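Local coordinates for protein R.Ecl18kI (Enterobacter cloacae, PDB 2GB7) that recognises the double-stranded DNA sequence 5'-CCNGG-3', cuts each strand before its first cytosine as a type II restriction endonuclease, and extrudes nucleotides from the duplex, at residues D43-N48 with E129-G134; A135-D140 with Q253-L258; V162-V167 with R260-V265. The protein carries 1 engineered substitution. All blocks are in the same frame, centred on the assembly; numbering follows the deposited sequence.

Interaction 1 of 3, residues D43-N48 with E129-G134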
loop_
_atom_site.group_PDB
_atom_site.type_symbol
_atom_site.label_atom_id
_atom_site.label_comp_id
_atom_site.label_asym_id
_atom_site.label_seq_id
_atom_site.Cartn_x
_atom_site.Cartn_y
_atom_site.Cartn_z
ATOM N N ASP F 43 7.497 -23.742 -25.923
ATOM C CA ASP F 43 8.205 -22.733 -26.708
ATOM C C ASP F 43 7.396 -21.453 -26.851
ATOM O O ASP F 43 7.964 -20.350 -26.833
ATOM C CB ASP F 43 8.589 -23.270 -28.092
ATOM C CG ASP F 43 9.812 -24.157 -28.054
ATOM O OD1 ASP F 43 10.502 -24.252 -27.010
ATOM O OD2 ASP F 43 10.099 -24.776 -29.103
ATOM N N TYR F 44 6.074 -21.582 -26.981
ATOM C CA TYR F 44 5.218 -20.395 -27.055
ATOM C C TYR F 44 5.412 -19.453 -25.860
ATOM O O TYR F 44 5.556 -18.246 -26.028
ATOM C CB TYR F 44 3.727 -20.744 -27.197
ATOM C CG TYR F 44 2.880 -19.500 -27.010
ATOM C CD1 TYR F 44 2.724 -18.558 -28.040
ATOM C CD2 TYR F 44 2.325 -19.215 -25.774
ATOM C CE1 TYR F 44 1.987 -17.376 -27.820
ATOM C CE2 TYR F 44 1.592 -18.056 -25.552
ATOM C CZ TYR F 44 1.427 -17.148 -26.565
ATOM O OH TYR F 44 0.692 -16.011 -26.261
ATOM N N PHE F 45 5.394 -20.023 -24.668
ATOM C CA PHE F 45 5.497 -19.241 -23.449
ATOM C C PHE F 45 6.909 -18.704 -23.264
ATOM O O PHE F 45 7.107 -17.610 -22.754
ATOM C CB PHE F 45 5.068 -20.101 -22.271
ATOM C CG PHE F 45 3.621 -20.463 -22.322
ATOM C CD1 PHE F 45 2.660 -19.574 -21.816
ATOM C CD2 PHE F 45 3.200 -21.666 -22.881
ATOM C CE1 PHE F 45 1.303 -19.898 -21.879
ATOM C CE2 PHE F 45 1.824 -21.998 -22.929
ATOM C CZ PHE F 45 0.882 -21.100 -22.442
ATOM N N LEU F 46 7.883 -19.500 -23.686
ATOM C CA LEU F 46 9.271 -19.132 -23.544
ATOM C C LEU F 46 9.529 -17.917 -24.405
ATOM O O LEU F 46 10.253 -16.997 -24.003
ATOM C CB LEU F 46 10.146 -20.320 -23.993
ATOM C CG LEU F 46 11.658 -20.247 -23.884
ATOM C CD1 LEU F 46 12.073 -19.761 -22.490
ATOM C CD2 LEU F 46 12.216 -21.632 -24.173
ATOM N N ASN F 47 8.919 -17.900 -25.585
ATOM C CA ASN F 47 9.232 -16.894 -26.579
ATOM C C ASN F 47 8.361 -15.679 -26.511
ATOM O O ASN F 47 8.810 -14.605 -26.909
ATOM C CB ASN F 47 9.177 -17.466 -28.004
ATOM C CG ASN F 47 10.251 -18.490 -28.266
ATOM O OD1 ASN F 47 11.355 -18.433 -27.708
ATOM N ND2 ASN F 47 9.936 -19.440 -29.126
ATOM N N ASN F 48 7.137 -15.827 -25.988
ATOM C CA ASN F 48 6.117 -14.774 -26.089
ATOM C C ASN F 48 5.555 -14.366 -24.727
ATOM O O ASN F 48 4.368 -14.032 -24.642
ATOM C CB ASN F 48 4.887 -15.221 -26.909
ATOM C CG ASN F 48 5.217 -15.566 -28.349
ATOM O OD1 ASN F 48 5.011 -14.751 -29.251
ATOM N ND2 ASN F 48 5.757 -16.758 -28.568
ATOM N N GLU F 129 2.062 -17.511 -12.830
ATOM C CA GLU F 129 2.084 -18.913 -12.457
ATOM C C GLU F 129 1.783 -19.773 -13.676
ATOM O O GLU F 129 2.545 -20.704 -14.006
ATOM C CB GLU F 129 0.993 -19.116 -11.421
ATOM C CG GLU F 129 0.883 -20.480 -10.893
ATOM C CD GLU F 129 -0.151 -20.569 -9.791
ATOM O OE1 GLU F 129 -0.611 -19.504 -9.294
ATOM O OE2 GLU F 129 -0.479 -21.713 -9.423
ATOM N N LEU F 130 0.697 -19.455 -14.374
ATOM C CA LEU F 130 0.356 -20.218 -15.578
ATOM C C LEU F 130 1.390 -20.074 -16.690
ATOM O O LEU F 130 1.593 -21.001 -17.440
ATOM C CB LEU F 130 -1.050 -19.851 -16.075
ATOM C CG LEU F 130 -2.149 -20.312 -15.116
ATOM C CD1 LEU F 130 -3.489 -19.729 -15.530
ATOM C CD2 LEU F 130 -2.264 -21.831 -15.089
ATOM N N LEU F 131 2.058 -18.924 -16.755
ATOM C CA LEU F 131 3.174 -18.734 -17.685
ATOM C C LEU F 131 4.286 -19.751 -17.431
ATOM O O LEU F 131 4.761 -20.378 -18.344
ATOM C CB LEU F 131 3.715 -17.301 -17.570
ATOM C CG LEU F 131 4.999 -16.968 -18.329
ATOM C CD1 LEU F 131 4.781 -17.184 -19.814
ATOM C CD2 LEU F 131 5.378 -15.534 -18.055
ATOM N N MET F 132 4.724 -19.868 -16.176
ATOM C CA MET F 132 5.774 -20.846 -15.845
ATOM C C MET F 132 5.309 -22.278 -16.118
ATOM O O MET F 132 6.063 -23.072 -16.690
ATOM C CB MET F 132 6.171 -20.673 -14.375
ATOM C CG MET F 132 6.672 -19.283 -14.040
ATOM S SD MET F 132 8.028 -18.710 -15.067
ATOM C CE MET F 132 9.366 -19.582 -14.281
ATOM N N MET F 133 4.045 -22.595 -15.791
ATOM C CA MET F 133 3.483 -23.943 -16.079
ATOM C C MET F 133 3.430 -24.219 -17.571
ATOM O O MET F 133 3.864 -25.283 -18.045
ATOM C CB MET F 133 2.102 -24.094 -15.469
ATOM C CG MET F 133 2.157 -23.979 -13.969
ATOM S SD MET F 133 0.540 -24.091 -13.213
ATOM C CE MET F 133 1.119 -24.052 -11.498
ATOM N N GLY F 134 2.958 -23.237 -18.322
ATOM C CA GLY F 134 2.925 -23.349 -19.778
ATOM C C GLY F 134 4.324 -23.583 -20.355
ATOM O O GLY F 134 4.511 -24.338 -21.324
#
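The short helix 42-47 packs on the last turn of the long helix 102-134 through a CH-pi contact of the F45 ring with G134, and the same side chain lies against L131. The CA of G134 sits over one face of the phenyl ring, 3.7 Å from the ring centroid of F45 and 20° off its normal, displaced toward the rim. Glycine suits the place because its CA carries no branch, and the ring can settle directly on the backbone. The same closeness brings F45 CD2 to 3.4 Å from G134 O. On the opposite face, CD2 of Y44 stands over the centre of the F45 ring, so both faces are filled. L131 works at the edge: with its CG anti to the backbone N (chi1 172°), its CD1 methyl reaches the ring near its plane, 3.8 Å from F45 CD1. Y52 of helix 49-77 adds an edge-to-face ring contact to F45 and also touches L131. Where helix 42-47 ends, Y44 O accepts two bonds, from N48 N at 2.9 Å and from N48 ND2 at 3.0 Å, the latter in the carbonyl plane on a lone pair. Between 43-48 and 129-134 the contact is apolar packing and a weak CH-pi attraction, so the fit depends on shape: a flat ring, a bare CA and one methyl, all buried.

Interaction 2 of 3, residues A135-D140 with Q253-L258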
loop_
_atom_site.group_PDB
_atom_site.type_symbol
_atom_site.label_atom_id
_atom_site.label_comp_id
_atom_site.label_asym_id
_atom_site.label_seq_id
_atom_site.Cartn_x
_atom_site.Cartn_y
_atom_site.Cartn_z
ATOM N N ALA F 135 5.314 -22.902 -19.774
ATOM C CA ALA F 135 6.721 -23.030 -20.193
ATOM C C ALA F 135 7.332 -24.389 -19.807
ATOM O O ALA F 135 8.426 -24.743 -20.252
ATOM C CB ALA F 135 7.521 -21.896 -19.600
ATOM N N GLY F 136 6.588 -25.138 -18.992
ATOM C CA GLY F 136 6.962 -26.447 -18.454
ATOM C C GLY F 136 8.029 -26.386 -17.375
ATOM O O GLY F 136 8.718 -27.389 -17.110
ATOM N N ILE F 137 8.203 -25.198 -16.811
ATOM C CA ILE F 137 9.269 -24.968 -15.840
ATOM C C ILE F 137 8.729 -25.385 -14.476
ATOM O O ILE F 137 7.638 -25.005 -14.130
ATOM C CB ILE F 137 9.721 -23.497 -15.886
ATOM C CG1 ILE F 137 10.385 -23.205 -17.240
ATOM C CG2 ILE F 137 10.696 -23.158 -14.736
ATOM C CD1 ILE F 137 10.671 -21.733 -17.514
ATOM N N PRO F 138 9.511 -26.189 -13.711
ATOM C CA PRO F 138 9.043 -26.616 -12.377
ATOM C C PRO F 138 9.052 -25.469 -11.409
ATOM O O PRO F 138 10.095 -24.861 -11.216
ATOM C CB PRO F 138 10.090 -27.644 -11.949
ATOM C CG PRO F 138 11.344 -27.298 -12.729
ATOM C CD PRO F 138 10.834 -26.725 -14.051
ATOM N N VAL F 139 7.888 -25.187 -10.826
ATOM C CA VAL F 139 7.755 -24.188 -9.780
ATOM C C VAL F 139 6.814 -24.673 -8.692
ATOM O O VAL F 139 5.848 -25.429 -8.938
ATOM C CB VAL F 139 7.249 -22.816 -10.283
ATOM C CG1 VAL F 139 8.239 -22.187 -11.259
ATOM C CG2 VAL F 139 5.812 -22.943 -10.904
ATOM N N ASP F 140 7.135 -24.259 -7.479
ATOM C CA ASP F 140 6.190 -24.310 -6.398
ATOM C C ASP F 140 5.584 -22.939 -6.259
ATOM O O ASP F 140 6.265 -21.917 -6.405
ATOM C CB ASP F 140 6.840 -24.725 -5.079
ATOM C CG ASP F 140 7.098 -26.222 -4.999
ATOM O OD1 ASP F 140 6.722 -26.960 -5.939
ATOM O OD2 ASP F 140 7.721 -26.674 -4.008
ATOM N N GLN F 253 14.076 -17.035 -20.288
ATOM C CA GLN F 253 15.273 -17.672 -20.814
ATOM C C GLN F 253 16.154 -18.139 -19.652
ATOM O O GLN F 253 16.640 -19.274 -19.644
ATOM C CB GLN F 253 16.021 -16.702 -21.700
ATOM C CG GLN F 253 17.187 -17.369 -22.390
ATOM C CD GLN F 253 16.754 -18.554 -23.276
ATOM O OE1 GLN F 253 15.736 -18.494 -23.974
ATOM N NE2 GLN F 253 17.551 -19.631 -23.256
ATOM N N SER F 254 16.324 -17.275 -18.655
ATOM C CA SER F 254 17.118 -17.639 -17.473
ATOM C C SER F 254 16.464 -18.800 -16.717
ATOM O O SER F 254 17.144 -19.742 -16.307
ATOM C CB SER F 254 17.269 -16.410 -16.572
ATOM O OG SER F 254 18.082 -15.460 -17.251
ATOM N N ALA F 255 15.136 -18.773 -16.589
ATOM C CA ALA F 255 14.445 -19.838 -15.857
ATOM C C ALA F 255 14.597 -21.156 -16.568
ATOM O O ALA F 255 14.821 -22.190 -15.943
ATOM C CB ALA F 255 12.947 -19.509 -15.676
ATOM N N MET F 256 14.518 -21.109 -17.893
ATOM C CA MET F 256 14.582 -22.315 -18.693
ATOM C C MET F 256 15.981 -22.890 -18.582
ATOM O O MET F 256 16.144 -24.101 -18.389
ATOM C CB MET F 256 14.254 -22.002 -20.144
ATOM C CG MET F 256 14.171 -23.238 -21.015
ATOM S SD MET F 256 12.950 -24.451 -20.476
ATOM C CE MET F 256 13.482 -25.891 -21.419
ATOM N N GLU F 257 16.983 -22.019 -18.629
ATOM C CA GLU F 257 18.373 -22.503 -18.530
ATOM C C GLU F 257 18.638 -23.144 -17.181
ATOM O O GLU F 257 19.281 -24.196 -17.133
ATOM C CB GLU F 257 19.387 -21.396 -18.800
ATOM C CG GLU F 257 19.327 -20.879 -20.211
ATOM C CD GLU F 257 20.031 -19.539 -20.399
ATOM O OE1 GLU F 257 20.357 -18.857 -19.390
ATOM O OE2 GLU F 257 20.243 -19.170 -21.572
ATOM N N LEU F 258 18.140 -22.533 -16.100
ATOM C CA LEU F 258 18.336 -23.103 -14.755
ATOM C C LEU F 258 17.533 -24.381 -14.585
ATOM O O LEU F 258 18.008 -25.328 -13.971
ATOM C CB LEU F 258 17.957 -22.113 -13.645
ATOM C CG LEU F 258 18.915 -20.953 -13.415
ATOM C CD1 LEU F 258 18.259 -19.893 -12.535
ATOM C CD2 LEU F 258 20.258 -21.403 -12.819
#
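D140 OD2, at the end of the segment whose I137 meets A255 and M256, is gripped by hydrogen bonds with V166 N and S278 OG, while its OD1 takes a salt bridge from R299 and a hydrogen bond from Q282. Nearer the contact, Y295 OH bridges I137 O and V139 N, spanning P138. The isoleucine side chain is directed at helix 248-259. Its CD1 methyl does most of the touching, lying 3.7 Å from A255 CB and 3.9 Å from the backbone N of M256. Alanine suits this spot because its single methyl lets the isoleucine tip come down close to the helix backbone. With CG1 anti to the carbonyl carbon (chi1 -66°) and CD1 extended beyond it, the longer branch of I137 reaches the helix; along the way I137 CG1 passes M256 SD at 4.3 Å. The turn that sets up this approach is a Schellman motif closing helix 102-134: G136 adopts a positive phi of 73°, a conformation glycine accepts readily, and I137 N bonds back to M132 O. M132 and L252 also touch the I137 side chain. Farther round helix 248-259, Q253 NE2 donates to E257 OE2 at 3.2 Å, one turn along, meeting the oxygen from above the carboxylate plane.

Interaction 3 of 3, residues V162-V167 with R260-V265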
loop_
_atom_site.group_PDB
_atom_site.type_symbol
_atom_site.label_atom_id
_atom_site.label_comp_id
_atom_site.label_asym_id
_atom_site.label_seq_id
_atom_site.Cartn_x
_atom_site.Cartn_y
_atom_site.Cartn_z
ATOM N N VAL F 162 8.796 -20.359 -6.790
ATOM C CA VAL F 162 10.100 -20.880 -6.433
ATOM C C VAL F 162 10.448 -22.003 -7.416
ATOM O O VAL F 162 9.753 -23.017 -7.471
ATOM C CB VAL F 162 10.076 -21.490 -5.034
ATOM C CG1 VAL F 162 11.462 -22.038 -4.658
ATOM C CG2 VAL F 162 9.559 -20.472 -3.963
ATOM N N MET F 163 11.511 -21.818 -8.177
ATOM C CA MET F 163 11.941 -22.798 -9.184
ATOM C C MET F 163 13.201 -23.457 -8.623
ATOM O O MET F 163 14.188 -22.763 -8.356
ATOM C CB MET F 163 12.269 -22.043 -10.479
ATOM C CG MET F 163 12.405 -22.848 -11.756
ATOM S SD MET F 163 13.759 -24.059 -11.717
ATOM C CE MET F 163 15.179 -22.989 -11.615
ATOM N N PRO F 164 13.227 -24.801 -8.533
ATOM C CA PRO F 164 12.203 -25.771 -8.943
ATOM C C PRO F 164 11.192 -26.125 -7.883
ATOM O O PRO F 164 10.170 -26.777 -8.173
ATOM C CB PRO F 164 13.047 -26.996 -9.311
ATOM C CG PRO F 164 14.154 -26.975 -8.222
ATOM C CD PRO F 164 14.466 -25.470 -8.080
ATOM N N GLY F 165 11.449 -25.750 -6.639
ATOM C CA GLY F 165 10.505 -26.100 -5.613
ATOM C C GLY F 165 11.047 -25.665 -4.286
ATOM O O GLY F 165 12.256 -25.422 -4.159
ATOM N N VAL F 166 10.155 -25.578 -3.299
ATOM C CA VAL F 166 10.572 -25.216 -1.930
ATOM C C VAL F 166 11.508 -26.242 -1.265
ATOM O O VAL F 166 12.415 -25.853 -0.549
ATOM C CB VAL F 166 9.369 -24.886 -0.998
ATOM C CG1 VAL F 166 8.644 -23.659 -1.530
ATOM C CG2 VAL F 166 8.402 -26.062 -0.887
ATOM N N VAL F 167 11.299 -27.536 -1.505
ATOM C CA VAL F 167 12.156 -28.559 -0.872
ATOM C C VAL F 167 13.598 -28.409 -1.339
ATOM O O VAL F 167 14.538 -28.391 -0.527
ATOM C CB VAL F 167 11.619 -29.979 -1.119
ATOM C CG1 VAL F 167 12.612 -31.070 -0.649
ATOM C CG2 VAL F 167 10.307 -30.161 -0.409
ATOM N N ARG F 260 16.887 -26.695 -16.696
ATOM C CA ARG F 260 17.569 -27.847 -17.304
ATOM C C ARG F 260 18.515 -28.544 -16.337
ATOM O O ARG F 260 18.805 -29.732 -16.507
ATOM C CB ARG F 260 18.351 -27.450 -18.554
ATOM C CG ARG F 260 17.517 -26.877 -19.665
ATOM C CD ARG F 260 18.406 -26.707 -20.880
ATOM N NE ARG F 260 18.382 -25.336 -21.373
ATOM C CZ ARG F 260 17.520 -24.863 -22.272
ATOM N NH1 ARG F 260 16.582 -25.646 -22.799
ATOM N NH2 ARG F 260 17.605 -23.594 -22.644
ATOM N N LYS F 261 19.012 -27.807 -15.350
ATOM C CA LYS F 261 19.889 -28.374 -14.331
ATOM C C LYS F 261 19.132 -29.302 -13.368
ATOM O O LYS F 261 19.733 -30.087 -12.626
ATOM C CB LYS F 261 20.619 -27.264 -13.577
ATOM C CG LYS F 261 21.385 -26.311 -14.472
ATOM C CD LYS F 261 21.909 -25.157 -13.653
ATOM C CE LYS F 261 22.454 -24.036 -14.526
ATOM N NZ LYS F 261 23.743 -24.390 -15.160
ATOM N N TRP F 262 17.812 -29.244 -13.421
ATOM C CA TRP F 262 16.965 -30.028 -12.546
ATOM C C TRP F 262 16.315 -31.200 -13.274
ATOM O O TRP F 262 15.574 -31.982 -12.668
ATOM C CB TRP F 262 15.898 -29.115 -11.955
ATOM C CG TRP F 262 16.512 -28.092 -11.076
ATOM C CD1 TRP F 262 16.792 -26.798 -11.391
ATOM C CD2 TRP F 262 16.971 -28.295 -9.740
ATOM N NE1 TRP F 262 17.388 -26.164 -10.306
ATOM C CE2 TRP F 262 17.494 -27.058 -9.281
ATOM C CE3 TRP F 262 16.962 -29.397 -8.873
ATOM C CZ2 TRP F 262 18.021 -26.895 -7.991
ATOM C CZ3 TRP F 262 17.485 -29.244 -7.597
ATOM C CH2 TRP F 262 18.014 -27.998 -7.167
ATOM N N ASN F 263 16.606 -31.318 -14.567
ATOM C CA ASN F 263 15.973 -32.313 -15.429
ATOM C C ASN F 263 16.107 -33.755 -14.973
ATOM O O ASN F 263 15.098 -34.406 -14.671
ATOM C CB ASN F 263 16.469 -32.177 -16.860
ATOM C CG ASN F 263 15.420 -31.623 -17.771
ATOM O OD1 ASN F 263 14.346 -32.211 -17.929
ATOM N ND2 ASN F 263 15.715 -30.481 -18.390
ATOM N N ASN F 264 17.338 -34.255 -14.935
ATOM C CA ASN F 264 17.573 -35.630 -14.470
ATOM C C ASN F 264 18.394 -35.683 -13.186
ATOM O O ASN F 264 19.488 -36.265 -13.138
ATOM C CB ASN F 264 18.132 -36.548 -15.574
ATOM C CG ASN F 264 19.327 -35.948 -16.313
ATOM O OD1 ASN F 264 19.572 -36.292 -17.470
ATOM N ND2 ASN F 264 20.080 -35.070 -15.649
ATOM N N VAL F 265 17.841 -35.068 -12.148
ATOM C CA VAL F 265 18.449 -35.072 -10.828
ATOM C C VAL F 265 17.942 -36.297 -10.061
ATOM O O VAL F 265 16.738 -36.566 -10.005
ATOM C CB VAL F 265 18.192 -33.719 -10.071
ATOM C CG1 VAL F 265 16.745 -33.320 -10.172
ATOM C CG2 VAL F 265 18.630 -33.783 -8.606
#
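P164 lays its pyrrolidine ring on the indole of W262, and CB, CG and CD each meet a different part of it. CB, the first atom out, is the looser neighbour, with P164 CB 4.0 Å from W262 CG. At the tip, P164 CG comes down to 3.5 Å from W262 CD2, one of the two atoms shared by the fused rings. It makes a CH-pi contact over the face, 16° off the normal of the six-membered ring. CD then turns back toward the proline nitrogen and meets the other shared atom, with P164 CD 3.6 Å from W262 CE2. The two side chains cross at about a right angle. The peptide bond from M163 to P164 is cis, so the chain turns sharply just as strand 161-163 ends.

M163, the last residue of that strand, approaches the pyrrole part of the indole obliquely. Its chain starts with CG anti to the backbone N and then bends at both chi2 (-62°) and chi3 (-65°), curling the thioether round to the tryptophan. M163 SD lies 4.8 Å from the centroid of the five-membered ring of W262 in a Met-aromatic contact, and M163 CE is 4.1 Å from W262 NE1. The indole N-H itself is used by N175 O. Q168 and Y267 also touch the W262 side chain, and L258 of helix 248-259 packs on M163.

Proline and tryptophan suit each other here: CG makes the CH-pi contact with the electron-rich indole, and CD, bonded to the amide N, probably brings the more polarised C-H bonds close to it. This attraction, with dispersion from the sulfur, joins the end of strand 161-163 to the loop after helix 248-259, while the N-H bond to N175 probably helps to fix how the indole is turned.

Overall arrangement
The three contacts form a chain on the same side of the chain's centre, interaction 2 in the middle. Its centre lies about 9 Å from that of interaction 1 and 8 Å from that of interaction 3, whose centres are about 17 Å apart. Interactions 1 and 2 meet through M132 CE and A255 CB at 3.8 Å and through L46 CD1 and M256 CB at 3.9 Å. Probable hydrogen bonds join interactions 2 and 3: D140 N with V162 O at 2.9 Å, between sheet strands, and D140 OD2 with V166 N at 2.8 Å, at the start of helix 166-171. All three contacts lie about 11 to 13 Å (nearest atoms) from the bound DNA, consistent with packing inside the PDDEXK fold and not with direct DNA contact.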